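Local structure of interphotoreceptor retinoid-binding protein (Xenopus laevis, 1J7X) at residues Q92-V95 against N96-K100; V101-L104 against P105-G109; N131-W134 against E135-I139; P159-L162 against S163-D167. The protein probably binds and carries retinoids in the space between photoreceptors and pigment epithelium, this chain being one functional unit of IRBP built on a beta-beta-alpha spiral. All blocks are in the same frame, centred on the assembly; numbering follows the deposited sequence.

Interaction 1: Q92-V95 against N96-K100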
loop_
_atom_site.group_PDB
_atom_site.type_symbol
_atom_site.label_atom_id
_atom_site.label_comp_id
_atom_site.label_asym_id
_atom_site.label_seq_id
_atom_site.Cartn_x
_atom_site.Cartn_y
_atom_site.Cartn_z
ATOM N N GLN A 92 -23.006 6.175 -14.468
ATOM C CA GLN A 92 -23.639 5.980 -13.118
ATOM C C GLN A 92 -23.809 4.493 -12.866
ATOM O O GLN A 92 -23.528 4.010 -11.773
ATOM C CB GLN A 92 -25.038 6.695 -13.035
ATOM C CG GLN A 92 -25.655 6.598 -11.677
ATOM C CD GLN A 92 -24.838 7.348 -10.612
ATOM O OE1 GLN A 92 -24.778 8.598 -10.623
ATOM N NE2 GLN A 92 -24.032 6.561 -9.797
ATOM N N ALA A 93 -24.163 3.749 -13.919
ATOM C CA ALA A 93 -24.375 2.312 -13.788
ATOM C C ALA A 93 -23.050 1.606 -13.382
ATOM O O ALA A 93 -23.071 0.702 -12.518
ATOM C CB ALA A 93 -24.855 1.747 -15.089
ATOM N N LEU A 94 -21.932 2.001 -14.018
ATOM C CA LEU A 94 -20.621 1.461 -13.721
ATOM C C LEU A 94 -20.221 1.756 -12.254
ATOM O O LEU A 94 -19.800 0.867 -11.474
ATOM C CB LEU A 94 -19.671 2.074 -14.640
ATOM C CG LEU A 94 -18.189 1.605 -14.473
ATOM C CD1 LEU A 94 -18.112 0.084 -14.566
ATOM C CD2 LEU A 94 -17.268 2.285 -15.467
ATOM N N VAL A 95 -20.381 3.020 -11.884
ATOM C CA VAL A 95 -20.056 3.451 -10.526
ATOM C C VAL A 95 -20.903 2.577 -9.557
ATOM O O VAL A 95 -20.405 2.149 -8.486
ATOM C CB VAL A 95 -20.276 4.928 -10.323
ATOM C CG1 VAL A 95 -20.324 5.276 -8.818
ATOM C CG2 VAL A 95 -19.179 5.712 -11.060
ATOM N N ASN A 96 -22.165 2.323 -9.927
ATOM C CA ASN A 96 -23.069 1.565 -9.045
ATOM C C ASN A 96 -22.619 0.117 -8.838
ATOM O O ASN A 96 -22.973 -0.516 -7.869
ATOM C CB ASN A 96 -24.549 1.566 -9.569
ATOM C CG ASN A 96 -25.298 2.914 -9.306
ATOM O OD1 ASN A 96 -24.850 3.691 -8.469
ATOM N ND2 ASN A 96 -26.300 3.233 -10.130
ATOM N N THR A 97 -21.867 -0.380 -9.756
ATOM C CA THR A 97 -21.366 -1.747 -9.595
ATOM C C THR A 97 -19.933 -1.809 -9.023
ATOM O O THR A 97 -19.527 -2.813 -8.493
ATOM C CB THR A 97 -21.381 -2.542 -10.897
ATOM O OG1 THR A 97 -20.697 -1.873 -11.890
ATOM C CG2 THR A 97 -22.744 -2.719 -11.489
ATOM N N VAL A 98 -19.171 -0.732 -9.148
ATOM C CA VAL A 98 -17.830 -0.647 -8.589
ATOM C C VAL A 98 -17.895 -0.465 -7.094
ATOM O O VAL A 98 -17.074 -1.020 -6.340
ATOM C CB VAL A 98 -16.998 0.497 -9.185
ATOM C CG1 VAL A 98 -15.737 0.749 -8.367
ATOM C CG2 VAL A 98 -16.702 0.245 -10.606
ATOM N N PHE A 99 -18.833 0.329 -6.630
ATOM C CA PHE A 99 -18.987 0.631 -5.168
ATOM C C PHE A 99 -20.265 0.093 -4.619
ATOM O O PHE A 99 -21.323 0.514 -5.085
ATOM C CB PHE A 99 -18.937 2.110 -4.912
ATOM C CG PHE A 99 -17.722 2.815 -5.434
ATOM C CD1 PHE A 99 -16.558 2.894 -4.640
ATOM C CD2 PHE A 99 -17.639 3.332 -6.682
ATOM C CE1 PHE A 99 -15.499 3.477 -5.135
ATOM C CE2 PHE A 99 -16.587 3.961 -7.156
ATOM C CZ PHE A 99 -15.481 4.101 -6.345
ATOM N N LYS A 100 -20.218 -0.810 -3.638
ATOM C CA LYS A 100 -21.375 -1.364 -2.950
ATOM C C LYS A 100 -21.550 -0.624 -1.642
ATOM O O LYS A 100 -20.641 -0.634 -0.779
ATOM C CB LYS A 100 -21.168 -2.843 -2.705
ATOM C CG LYS A 100 -22.207 -3.520 -1.782
ATOM C CD LYS A 100 -21.793 -4.982 -1.476
ATOM C CE LYS A 100 -22.869 -5.774 -0.828
ATOM N NZ LYS A 100 -23.289 -5.281 0.489
#
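With its CG anti to the backbone N (chi1 -176°) and its chain bent at chi2, Gln-92 carries its amide forward along the helix, alongside Asn-96, whose CG lies beside its own backbone N. The two amide planes are 25° apart, and NE2 of Gln-92 donates to OD1 of Asn-96 over 3.3 Å. The bond is long and bent (141°), and its donor stands above the carbonyl plane, off the lone pairs. The stronger polar partners are on helix 119-137: OD1 of Asn-96 is bonded to Thr-132 OG1, and OE1 of Gln-92 to Asn-131 ND2, and NE2 of Gln-92 also donates to Phe-128 O.

On another side of the helix, Thr-97 holds OG1 between its backbone N and carbonyl carbon, and from there OG1 donates to O of Leu-94 at 2.9 Å. That oxygen also accepts Thr-97 N at 3.0 Å, from above its plane, and Val-98 N at 2.9 Å, almost straight ahead of it, so three bonds grip it.

The apolar side is carried by Val-95, which sends CG1 to within 3.9 Å of CD2 of Phe-99. The O of Val-95 lies near the plane of that ring, at its edge, 3.5 Å from CD2, and accepts Phe-99 N at 3.0 Å. Beyond the segments, Val-95 packs on Leu-125 and Phe-128, and Phe-99 on Val-133. Mixed i-to-i-3 and i-to-i-4 bonding, with Phe-99 the first residue to leave helical backbone angles, is typical of the C-terminal turn of a helix, here helix 88-98 as it opens into strand 100-104.

Interaction 2: V101-L104 against P105-G109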
loop_
_atom_site.group_PDB
_atom_site.type_symbol
_atom_site.label_atom_id
_atom_site.label_comp_id
_atom_site.label_asym_id
_atom_site.label_seq_id
_atom_site.Cartn_x
_atom_site.Cartn_y
_atom_site.Cartn_z
ATOM N N VAL A 101 -22.689 0.041 -1.499
ATOM C CA VAL A 101 -22.966 0.804 -0.340
ATOM C C VAL A 101 -24.271 0.321 0.320
ATOM O O VAL A 101 -25.295 0.239 -0.436
ATOM C CB VAL A 101 -23.128 2.264 -0.689
ATOM C CG1 VAL A 101 -23.344 3.113 0.521
ATOM C CG2 VAL A 101 -21.907 2.719 -1.475
ATOM N N SER A 102 -24.209 0.055 1.634
ATOM C CA SER A 102 -25.392 -0.416 2.438
ATOM C C SER A 102 -25.472 0.408 3.671
ATOM O O SER A 102 -24.448 0.910 4.215
ATOM C CB SER A 102 -25.258 -1.921 2.878
ATOM O OG SER A 102 -24.934 -2.778 1.799
ATOM N N ILE A 103 -26.680 0.535 4.217
ATOM C CA ILE A 103 -26.808 1.162 5.475
ATOM C C ILE A 103 -27.205 -0.008 6.381
ATOM O O ILE A 103 -28.340 -0.530 6.279
ATOM C CB ILE A 103 -27.869 2.235 5.501
ATOM C CG1 ILE A 103 -27.616 3.346 4.469
ATOM C CG2 ILE A 103 -28.001 2.776 6.924
ATOM C CD1 ILE A 103 -26.289 4.027 4.736
ATOM N N LEU A 104 -26.278 -0.458 7.224
ATOM C CA LEU A 104 -26.532 -1.590 8.106
ATOM C C LEU A 104 -27.377 -1.139 9.288
ATOM O O LEU A 104 -27.311 0.012 9.671
ATOM C CB LEU A 104 -25.200 -2.155 8.646
ATOM C CG LEU A 104 -24.264 -2.590 7.499
ATOM C CD1 LEU A 104 -22.894 -3.052 8.090
ATOM C CD2 LEU A 104 -24.847 -3.608 6.496
ATOM N N PRO A 105 -28.087 -2.060 9.928
ATOM C CA PRO A 105 -28.877 -1.758 11.124
ATOM C C PRO A 105 -28.042 -1.039 12.168
ATOM O O PRO A 105 -26.815 -1.220 12.345
ATOM C CB PRO A 105 -29.351 -3.156 11.572
ATOM C CG PRO A 105 -29.432 -3.924 10.385
ATOM C CD PRO A 105 -28.203 -3.455 9.503
ATOM N N GLY A 106 -28.683 -0.109 12.835
ATOM C CA GLY A 106 -27.936 0.655 13.778
ATOM C C GLY A 106 -27.318 1.842 13.134
ATOM O O GLY A 106 -26.537 2.528 13.786
ATOM N N ASN A 107 -27.698 2.106 11.871
ATOM C CA ASN A 107 -27.196 3.291 11.147
ATOM C C ASN A 107 -25.647 3.257 10.945
ATOM O O ASN A 107 -25.002 4.212 11.192
ATOM C CB ASN A 107 -27.524 4.571 11.874
ATOM C CG ASN A 107 -27.377 5.787 11.009
ATOM O OD1 ASN A 107 -27.534 5.699 9.779
ATOM N ND2 ASN A 107 -27.116 6.926 11.642
ATOM N N ILE A 108 -25.121 2.116 10.546
ATOM C CA ILE A 108 -23.690 1.969 10.321
ATOM C C ILE A 108 -23.555 1.858 8.794
ATOM O O ILE A 108 -24.109 1.093 8.270
ATOM C CB ILE A 108 -23.208 0.632 10.889
ATOM C CG1 ILE A 108 -23.337 0.512 12.421
ATOM C CG2 ILE A 108 -21.779 0.305 10.435
ATOM C CD1 ILE A 108 -22.507 1.455 12.964
ATOM N N GLY A 109 -22.746 2.693 8.183
ATOM C CA GLY A 109 -22.533 2.695 6.759
ATOM C C GLY A 109 -21.598 1.553 6.400
ATOM O O GLY A 109 -20.614 1.329 7.173
#
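The amide of Asn-107 lies beside Ile-103, the two side chains pointing the same way, with OD1 at 4.1 Å from CG2 of Ile-103. A CG anti to the backbone N (chi1 -164°) puts it there, and ND2 finds its hydrogen bond at Ile-139 O. The other flat groups are the peptides, edge to edge across the hairpin: Leu-104 N lies nearly in line with the C=O of Ile-108, at 2.9 Å from its O. The return bond, Ile-108 N to Leu-104 O, is longer at 3.2 Å, and its donor is tilted 31° from the carbonyl plane.

These two bonds make Leu-104 and Ile-108 an antiparallel hydrogen-bonded pair, with CB atoms 4.1 Å apart on one face of the sheet. Ile-103 and Gly-109 form the adjacent non-hydrogen-bonded pair, their CA atoms 4.7 Å apart, and Ile-103 points to the opposite face. The connection is a tight turn in which the backbone angles of Pro-105 and Gly-106 match a type II turn. Gly-106 has phi 88°, where a CB would jam against the carbonyl O of Pro-105. Asn-107 and Ile-108 both face Leu-104, so a G1 beta bulge closes the turn, and Asn-107 takes the left-handed backbone conformation.

Strand 100-104 is the outermost strand of the mixed sheet within this chain. Gly-109 bonds through its backbone to Asn-142 and Ile-144 of strand 142-146, while Leu-104 and Ile-108 rest on Lys-292 and Ile-295 of helix 287-296.

Interaction 3: N131-W134 against E135-I139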
loop_
_atom_site.group_PDB
_atom_site.type_symbol
_atom_site.label_atom_id
_atom_site.label_comp_id
_atom_site.label_asym_id
_atom_site.label_seq_id
_atom_site.Cartn_x
_atom_site.Cartn_y
_atom_site.Cartn_z
ATOM N N ASN A 131 -23.294 10.335 -5.907
ATOM C CA ASN A 131 -24.605 9.752 -5.740
ATOM C C ASN A 131 -24.506 8.347 -5.119
ATOM O O ASN A 131 -25.310 7.966 -4.303
ATOM C CB ASN A 131 -25.284 9.602 -7.123
ATOM C CG ASN A 131 -25.594 10.933 -7.745
ATOM O OD1 ASN A 131 -25.956 11.863 -7.019
ATOM N ND2 ASN A 131 -25.469 11.035 -9.090
ATOM N N THR A 132 -23.505 7.555 -5.524
ATOM C CA THR A 132 -23.423 6.171 -5.013
ATOM C C THR A 132 -22.861 6.079 -3.590
ATOM O O THR A 132 -23.310 5.275 -2.765
ATOM C CB THR A 132 -22.608 5.403 -5.972
ATOM O OG1 THR A 132 -23.225 5.472 -7.267
ATOM C CG2 THR A 132 -22.499 3.863 -5.675
ATOM N N VAL A 133 -21.920 6.902 -3.289
ATOM C CA VAL A 133 -21.184 6.736 -2.021
ATOM C C VAL A 133 -21.388 7.875 -1.072
ATOM O O VAL A 133 -22.006 7.699 -0.084
ATOM C CB VAL A 133 -19.697 6.570 -2.274
ATOM C CG1 VAL A 133 -18.923 6.425 -0.927
ATOM C CG2 VAL A 133 -19.469 5.422 -3.146
ATOM N N TRP A 134 -20.896 9.076 -1.393
ATOM C CA TRP A 134 -20.809 10.154 -0.481
ATOM C C TRP A 134 -22.152 10.636 0.104
ATOM O O TRP A 134 -22.247 10.857 1.283
ATOM C CB TRP A 134 -19.969 11.306 -1.065
ATOM C CG TRP A 134 -18.608 10.768 -1.547
ATOM C CD1 TRP A 134 -18.133 10.816 -2.791
ATOM C CD2 TRP A 134 -17.637 10.056 -0.770
ATOM N NE1 TRP A 134 -16.910 10.170 -2.862
ATOM C CE2 TRP A 134 -16.578 9.734 -1.609
ATOM C CE3 TRP A 134 -17.576 9.659 0.585
ATOM C CZ2 TRP A 134 -15.509 8.978 -1.168
ATOM C CZ3 TRP A 134 -16.461 9.007 1.053
ATOM C CH2 TRP A 134 -15.459 8.658 0.145
ATOM N N GLU A 135 -23.143 10.738 -0.755
ATOM C CA GLU A 135 -24.478 11.183 -0.277
ATOM C C GLU A 135 -25.141 10.125 0.557
ATOM O O GLU A 135 -25.512 10.440 1.668
ATOM C CB GLU A 135 -25.354 11.618 -1.442
ATOM C CG GLU A 135 -26.830 11.910 -0.883
ATOM C CD GLU A 135 -26.951 12.983 0.192
ATOM O OE1 GLU A 135 -26.149 13.926 0.252
ATOM O OE2 GLU A 135 -27.959 12.904 1.027
ATOM N N PRO A 136 -25.319 8.888 0.124
ATOM C CA PRO A 136 -26.003 7.913 0.920
ATOM C C PRO A 136 -25.420 7.686 2.375
ATOM O O PRO A 136 -26.182 7.431 3.357
ATOM C CB PRO A 136 -25.870 6.667 0.035
ATOM C CG PRO A 136 -25.764 7.175 -1.299
ATOM C CD PRO A 136 -24.912 8.299 -1.212
ATOM N N ILE A 137 -24.082 7.728 2.547
ATOM C CA ILE A 137 -23.495 7.487 3.899
ATOM C C ILE A 137 -23.564 8.674 4.817
ATOM O O ILE A 137 -23.293 8.551 5.971
ATOM C CB ILE A 137 -22.009 7.015 3.771
ATOM C CG1 ILE A 137 -21.120 8.072 3.231
ATOM C CG2 ILE A 137 -21.913 5.819 2.960
ATOM C CD1 ILE A 137 -19.628 7.652 3.265
ATOM N N THR A 138 -23.946 9.854 4.283
ATOM C CA THR A 138 -24.046 11.021 5.115
ATOM C C THR A 138 -24.894 10.888 6.389
ATOM O O THR A 138 -24.548 11.456 7.449
ATOM C CB THR A 138 -24.603 12.225 4.378
ATOM O OG1 THR A 138 -23.713 12.561 3.375
ATOM C CG2 THR A 138 -24.426 13.463 5.323
ATOM N N ILE A 139 -25.920 10.097 6.296
ATOM C CA ILE A 139 -26.837 9.882 7.410
ATOM C C ILE A 139 -26.162 9.031 8.543
ATOM O O ILE A 139 -26.529 9.151 9.695
ATOM C CB ILE A 139 -28.077 9.168 6.920
ATOM C CG1 ILE A 139 -29.103 8.997 8.056
ATOM C CG2 ILE A 139 -27.816 7.815 6.278
ATOM C CD1 ILE A 139 -29.739 10.258 8.534
#
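Ile-137 points back at the helical turn of Val-133 and Trp-134. CB lies 3.9 Å from O of Val-133, and the CG2 branch stays near the same oxygen at 3.6 Å. CG1, held between the backbone N and the carbonyl carbon (chi1 67°), lies over both carbonyl oxygens, 3.5 Å from Val-133 O and 3.6 Å from Trp-134 O. CD1 then meets the indole obliquely, 3.9 Å from CE3 of Trp-134, and lies 4.4 Å from CG1 of Val-133, a methyl that itself sits over the centre of the indole. This is the last turn of helix 119-137 in a beta-alpha-beta unit between strands 108-112 and 142-146. The helix widens into a pi-type turn at 131-134 and kinks at Pro-136, whose N has no bond to the turn before; its CD comes 3.1 Å from O of Asn-131. The following bond, Ile-137 N to Val-133 O, is straight (163°) but weak at 3.4 Å. Shortening Ile-137 to an alanine is likely to open a gap beside CE3 of Trp-134 and take away the packing on that side of the indole. On the outer side, Glu-135 turns away to a salt bridge with Lys-197.

Interaction 4: P159-L162 against S163-D167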
loop_
_atom_site.group_PDB
_atom_site.type_symbol
_atom_site.label_atom_id
_atom_site.label_comp_id
_atom_site.label_asym_id
_atom_site.label_seq_id
_atom_site.Cartn_x
_atom_site.Cartn_y
_atom_site.Cartn_z
ATOM N N PRO A 159 -4.547 9.883 -2.171
ATOM C CA PRO A 159 -4.694 11.124 -1.451
ATOM C C PRO A 159 -6.082 11.729 -1.543
ATOM O O PRO A 159 -6.639 12.210 -0.573
ATOM C CB PRO A 159 -3.589 12.025 -2.055
ATOM C CG PRO A 159 -2.537 10.988 -2.548
ATOM C CD PRO A 159 -3.389 9.813 -3.086
ATOM N N LEU A 160 -6.651 11.693 -2.715
ATOM C CA LEU A 160 -7.979 12.219 -2.962
ATOM C C LEU A 160 -8.985 11.480 -2.139
ATOM O O LEU A 160 -9.814 12.087 -1.472
ATOM C CB LEU A 160 -8.288 12.138 -4.476
ATOM C CG LEU A 160 -9.730 12.656 -4.787
ATOM C CD1 LEU A 160 -9.823 14.088 -4.354
ATOM C CD2 LEU A 160 -10.034 12.534 -6.295
ATOM N N LEU A 161 -8.946 10.145 -2.154
ATOM C CA LEU A 161 -9.881 9.395 -1.339
ATOM C C LEU A 161 -9.762 9.707 0.122
ATOM O O LEU A 161 -10.721 9.859 0.847
ATOM C CB LEU A 161 -9.743 7.894 -1.599
ATOM C CG LEU A 161 -10.582 6.986 -0.743
ATOM C CD1 LEU A 161 -12.007 7.259 -0.975
ATOM C CD2 LEU A 161 -10.377 5.466 -0.989
ATOM N N LEU A 162 -8.542 9.731 0.616
ATOM C CA LEU A 162 -8.312 9.971 1.990
ATOM C C LEU A 162 -8.950 11.296 2.435
ATOM O O LEU A 162 -9.454 11.420 3.540
ATOM C CB LEU A 162 -6.839 9.996 2.212
ATOM C CG LEU A 162 -6.089 8.680 2.298
ATOM C CD1 LEU A 162 -4.559 8.954 2.279
ATOM C CD2 LEU A 162 -6.424 7.919 3.503
ATOM N N SER A 163 -8.935 12.258 1.529
ATOM C CA SER A 163 -9.441 13.638 1.789
ATOM C C SER A 163 -10.881 13.688 2.137
ATOM O O SER A 163 -11.324 14.629 2.789
ATOM C CB SER A 163 -9.132 14.532 0.630
ATOM O OG SER A 163 -7.705 14.614 0.364
ATOM N N TYR A 164 -11.628 12.650 1.811
ATOM C CA TYR A 164 -13.033 12.581 2.241
ATOM C C TYR A 164 -13.203 12.292 3.721
ATOM O O TYR A 164 -14.331 12.367 4.251
ATOM C CB TYR A 164 -13.828 11.536 1.388
ATOM C CG TYR A 164 -14.117 11.995 -0.012
ATOM C CD1 TYR A 164 -13.184 11.870 -1.038
ATOM C CD2 TYR A 164 -15.356 12.411 -0.368
ATOM C CE1 TYR A 164 -13.388 12.319 -2.324
ATOM C CE2 TYR A 164 -15.581 12.939 -1.652
ATOM C CZ TYR A 164 -14.646 12.840 -2.627
ATOM O OH TYR A 164 -14.924 13.287 -3.914
ATOM N N PHE A 165 -12.114 11.938 4.380
ATOM C CA PHE A 165 -12.165 11.603 5.805
ATOM C C PHE A 165 -11.391 12.571 6.667
ATOM O O PHE A 165 -11.153 12.294 7.849
ATOM C CB PHE A 165 -11.697 10.180 5.988
ATOM C CG PHE A 165 -12.486 9.202 5.237
ATOM C CD1 PHE A 165 -13.720 8.767 5.672
ATOM C CD2 PHE A 165 -12.072 8.768 4.046
ATOM C CE1 PHE A 165 -14.423 7.881 4.908
ATOM C CE2 PHE A 165 -12.789 7.956 3.219
ATOM C CZ PHE A 165 -13.988 7.470 3.663
ATOM N N LEU A 166 -11.044 13.731 6.099
ATOM C CA LEU A 166 -10.240 14.726 6.843
ATOM C C LEU A 166 -10.936 16.064 6.763
ATOM O O LEU A 166 -11.953 16.142 6.137
ATOM C CB LEU A 166 -8.891 14.898 6.232
ATOM C CG LEU A 166 -8.098 13.612 6.193
ATOM C CD1 LEU A 166 -6.860 13.817 5.316
ATOM C CD2 LEU A 166 -7.651 13.234 7.575
ATOM N N ASP A 167 -10.386 17.089 7.415
ATOM C CA ASP A 167 -10.992 18.461 7.459
ATOM C C ASP A 167 -10.887 19.200 6.143
ATOM O O ASP A 167 -9.813 19.335 5.610
ATOM C CB ASP A 167 -10.313 19.305 8.546
ATOM C CG ASP A 167 -10.839 19.007 9.952
ATOM O OD1 ASP A 167 -10.261 19.569 10.925
ATOM O OD2 ASP A 167 -11.852 18.264 10.169
#
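Leu-160 and Leu-161 start out away from the following residues, but their ends come alongside the rings of Tyr-164 and Phe-165, four residues on, where the C-terminal end of helix 158-163 runs into a type I beta turn from Ser-163 to Leu-166. Leu-160 touches with its branch point, CG lying 4.4 Å from CE1 of Tyr-164, and Leu-161 with a methyl, CD1 lying 4.3 Å from CE2 of Phe-165. Backbone carbonyls complete the approach. The Tyr-164 ring presents its edge to them, with Leu-161 O in its plane and Leu-160 O 3.4 Å from CD1; the Phe-165 ring meets Leu-161 O obliquely, CD2 being 3.6 Å away, with Leu-162 O near the plane at its edge.

Ser-163 makes the polar part of the contact. Its OG, beside the backbone N (chi1 -59°), donates to O of Pro-159 at 2.8 Å, while Ser-163 N reaches that oxygen at 3.1 Å from the other face of the carbonyl plane, so it is gripped from two sides. Putting a valine here would probably leave His-191 N, which is also hydrogen-bonded to OG, without that partner and strip Pro-159 O of one of its two donors.

Around this buried end, Tyr-164 stacks on the Trp-134 ring and bonds through OH to Leu-195 O, Phe-165 packs on Leu-143 and Ile-145 of strand 142-146, and Leu-162 on Phe-220 of helix 216-226. Leu-162 O accepts Phe-165 N at 2.8 Å from above its plane, and CG of Leu-166 lies 3.7 Å from the same oxygen.

Interactions 1, 2 and 3 lie on the same side of the chain's centre; 1 and 2 only adjoin along the chain, while each touches 3. Interaction 3 is the hub, its centre about 13, 11 and 15 Å from those of interactions 1, 2 and 4. Helix 88-98 touches helix 119-137 where Val-95 CG1 lies 3.3 Å from Thr-132 OG1. Strand 100-104 meets the helix end through Val-101 CG1, 3.9 Å from Ile-137 CG2. Toward interaction 4, the indole of Trp-134 puts CH2 3.9 Å from Leu-161 CD1. Interactions 1 and 4 do not touch, their nearest atoms being about 7 Å apart. All four are packing contacts between elements of the fold.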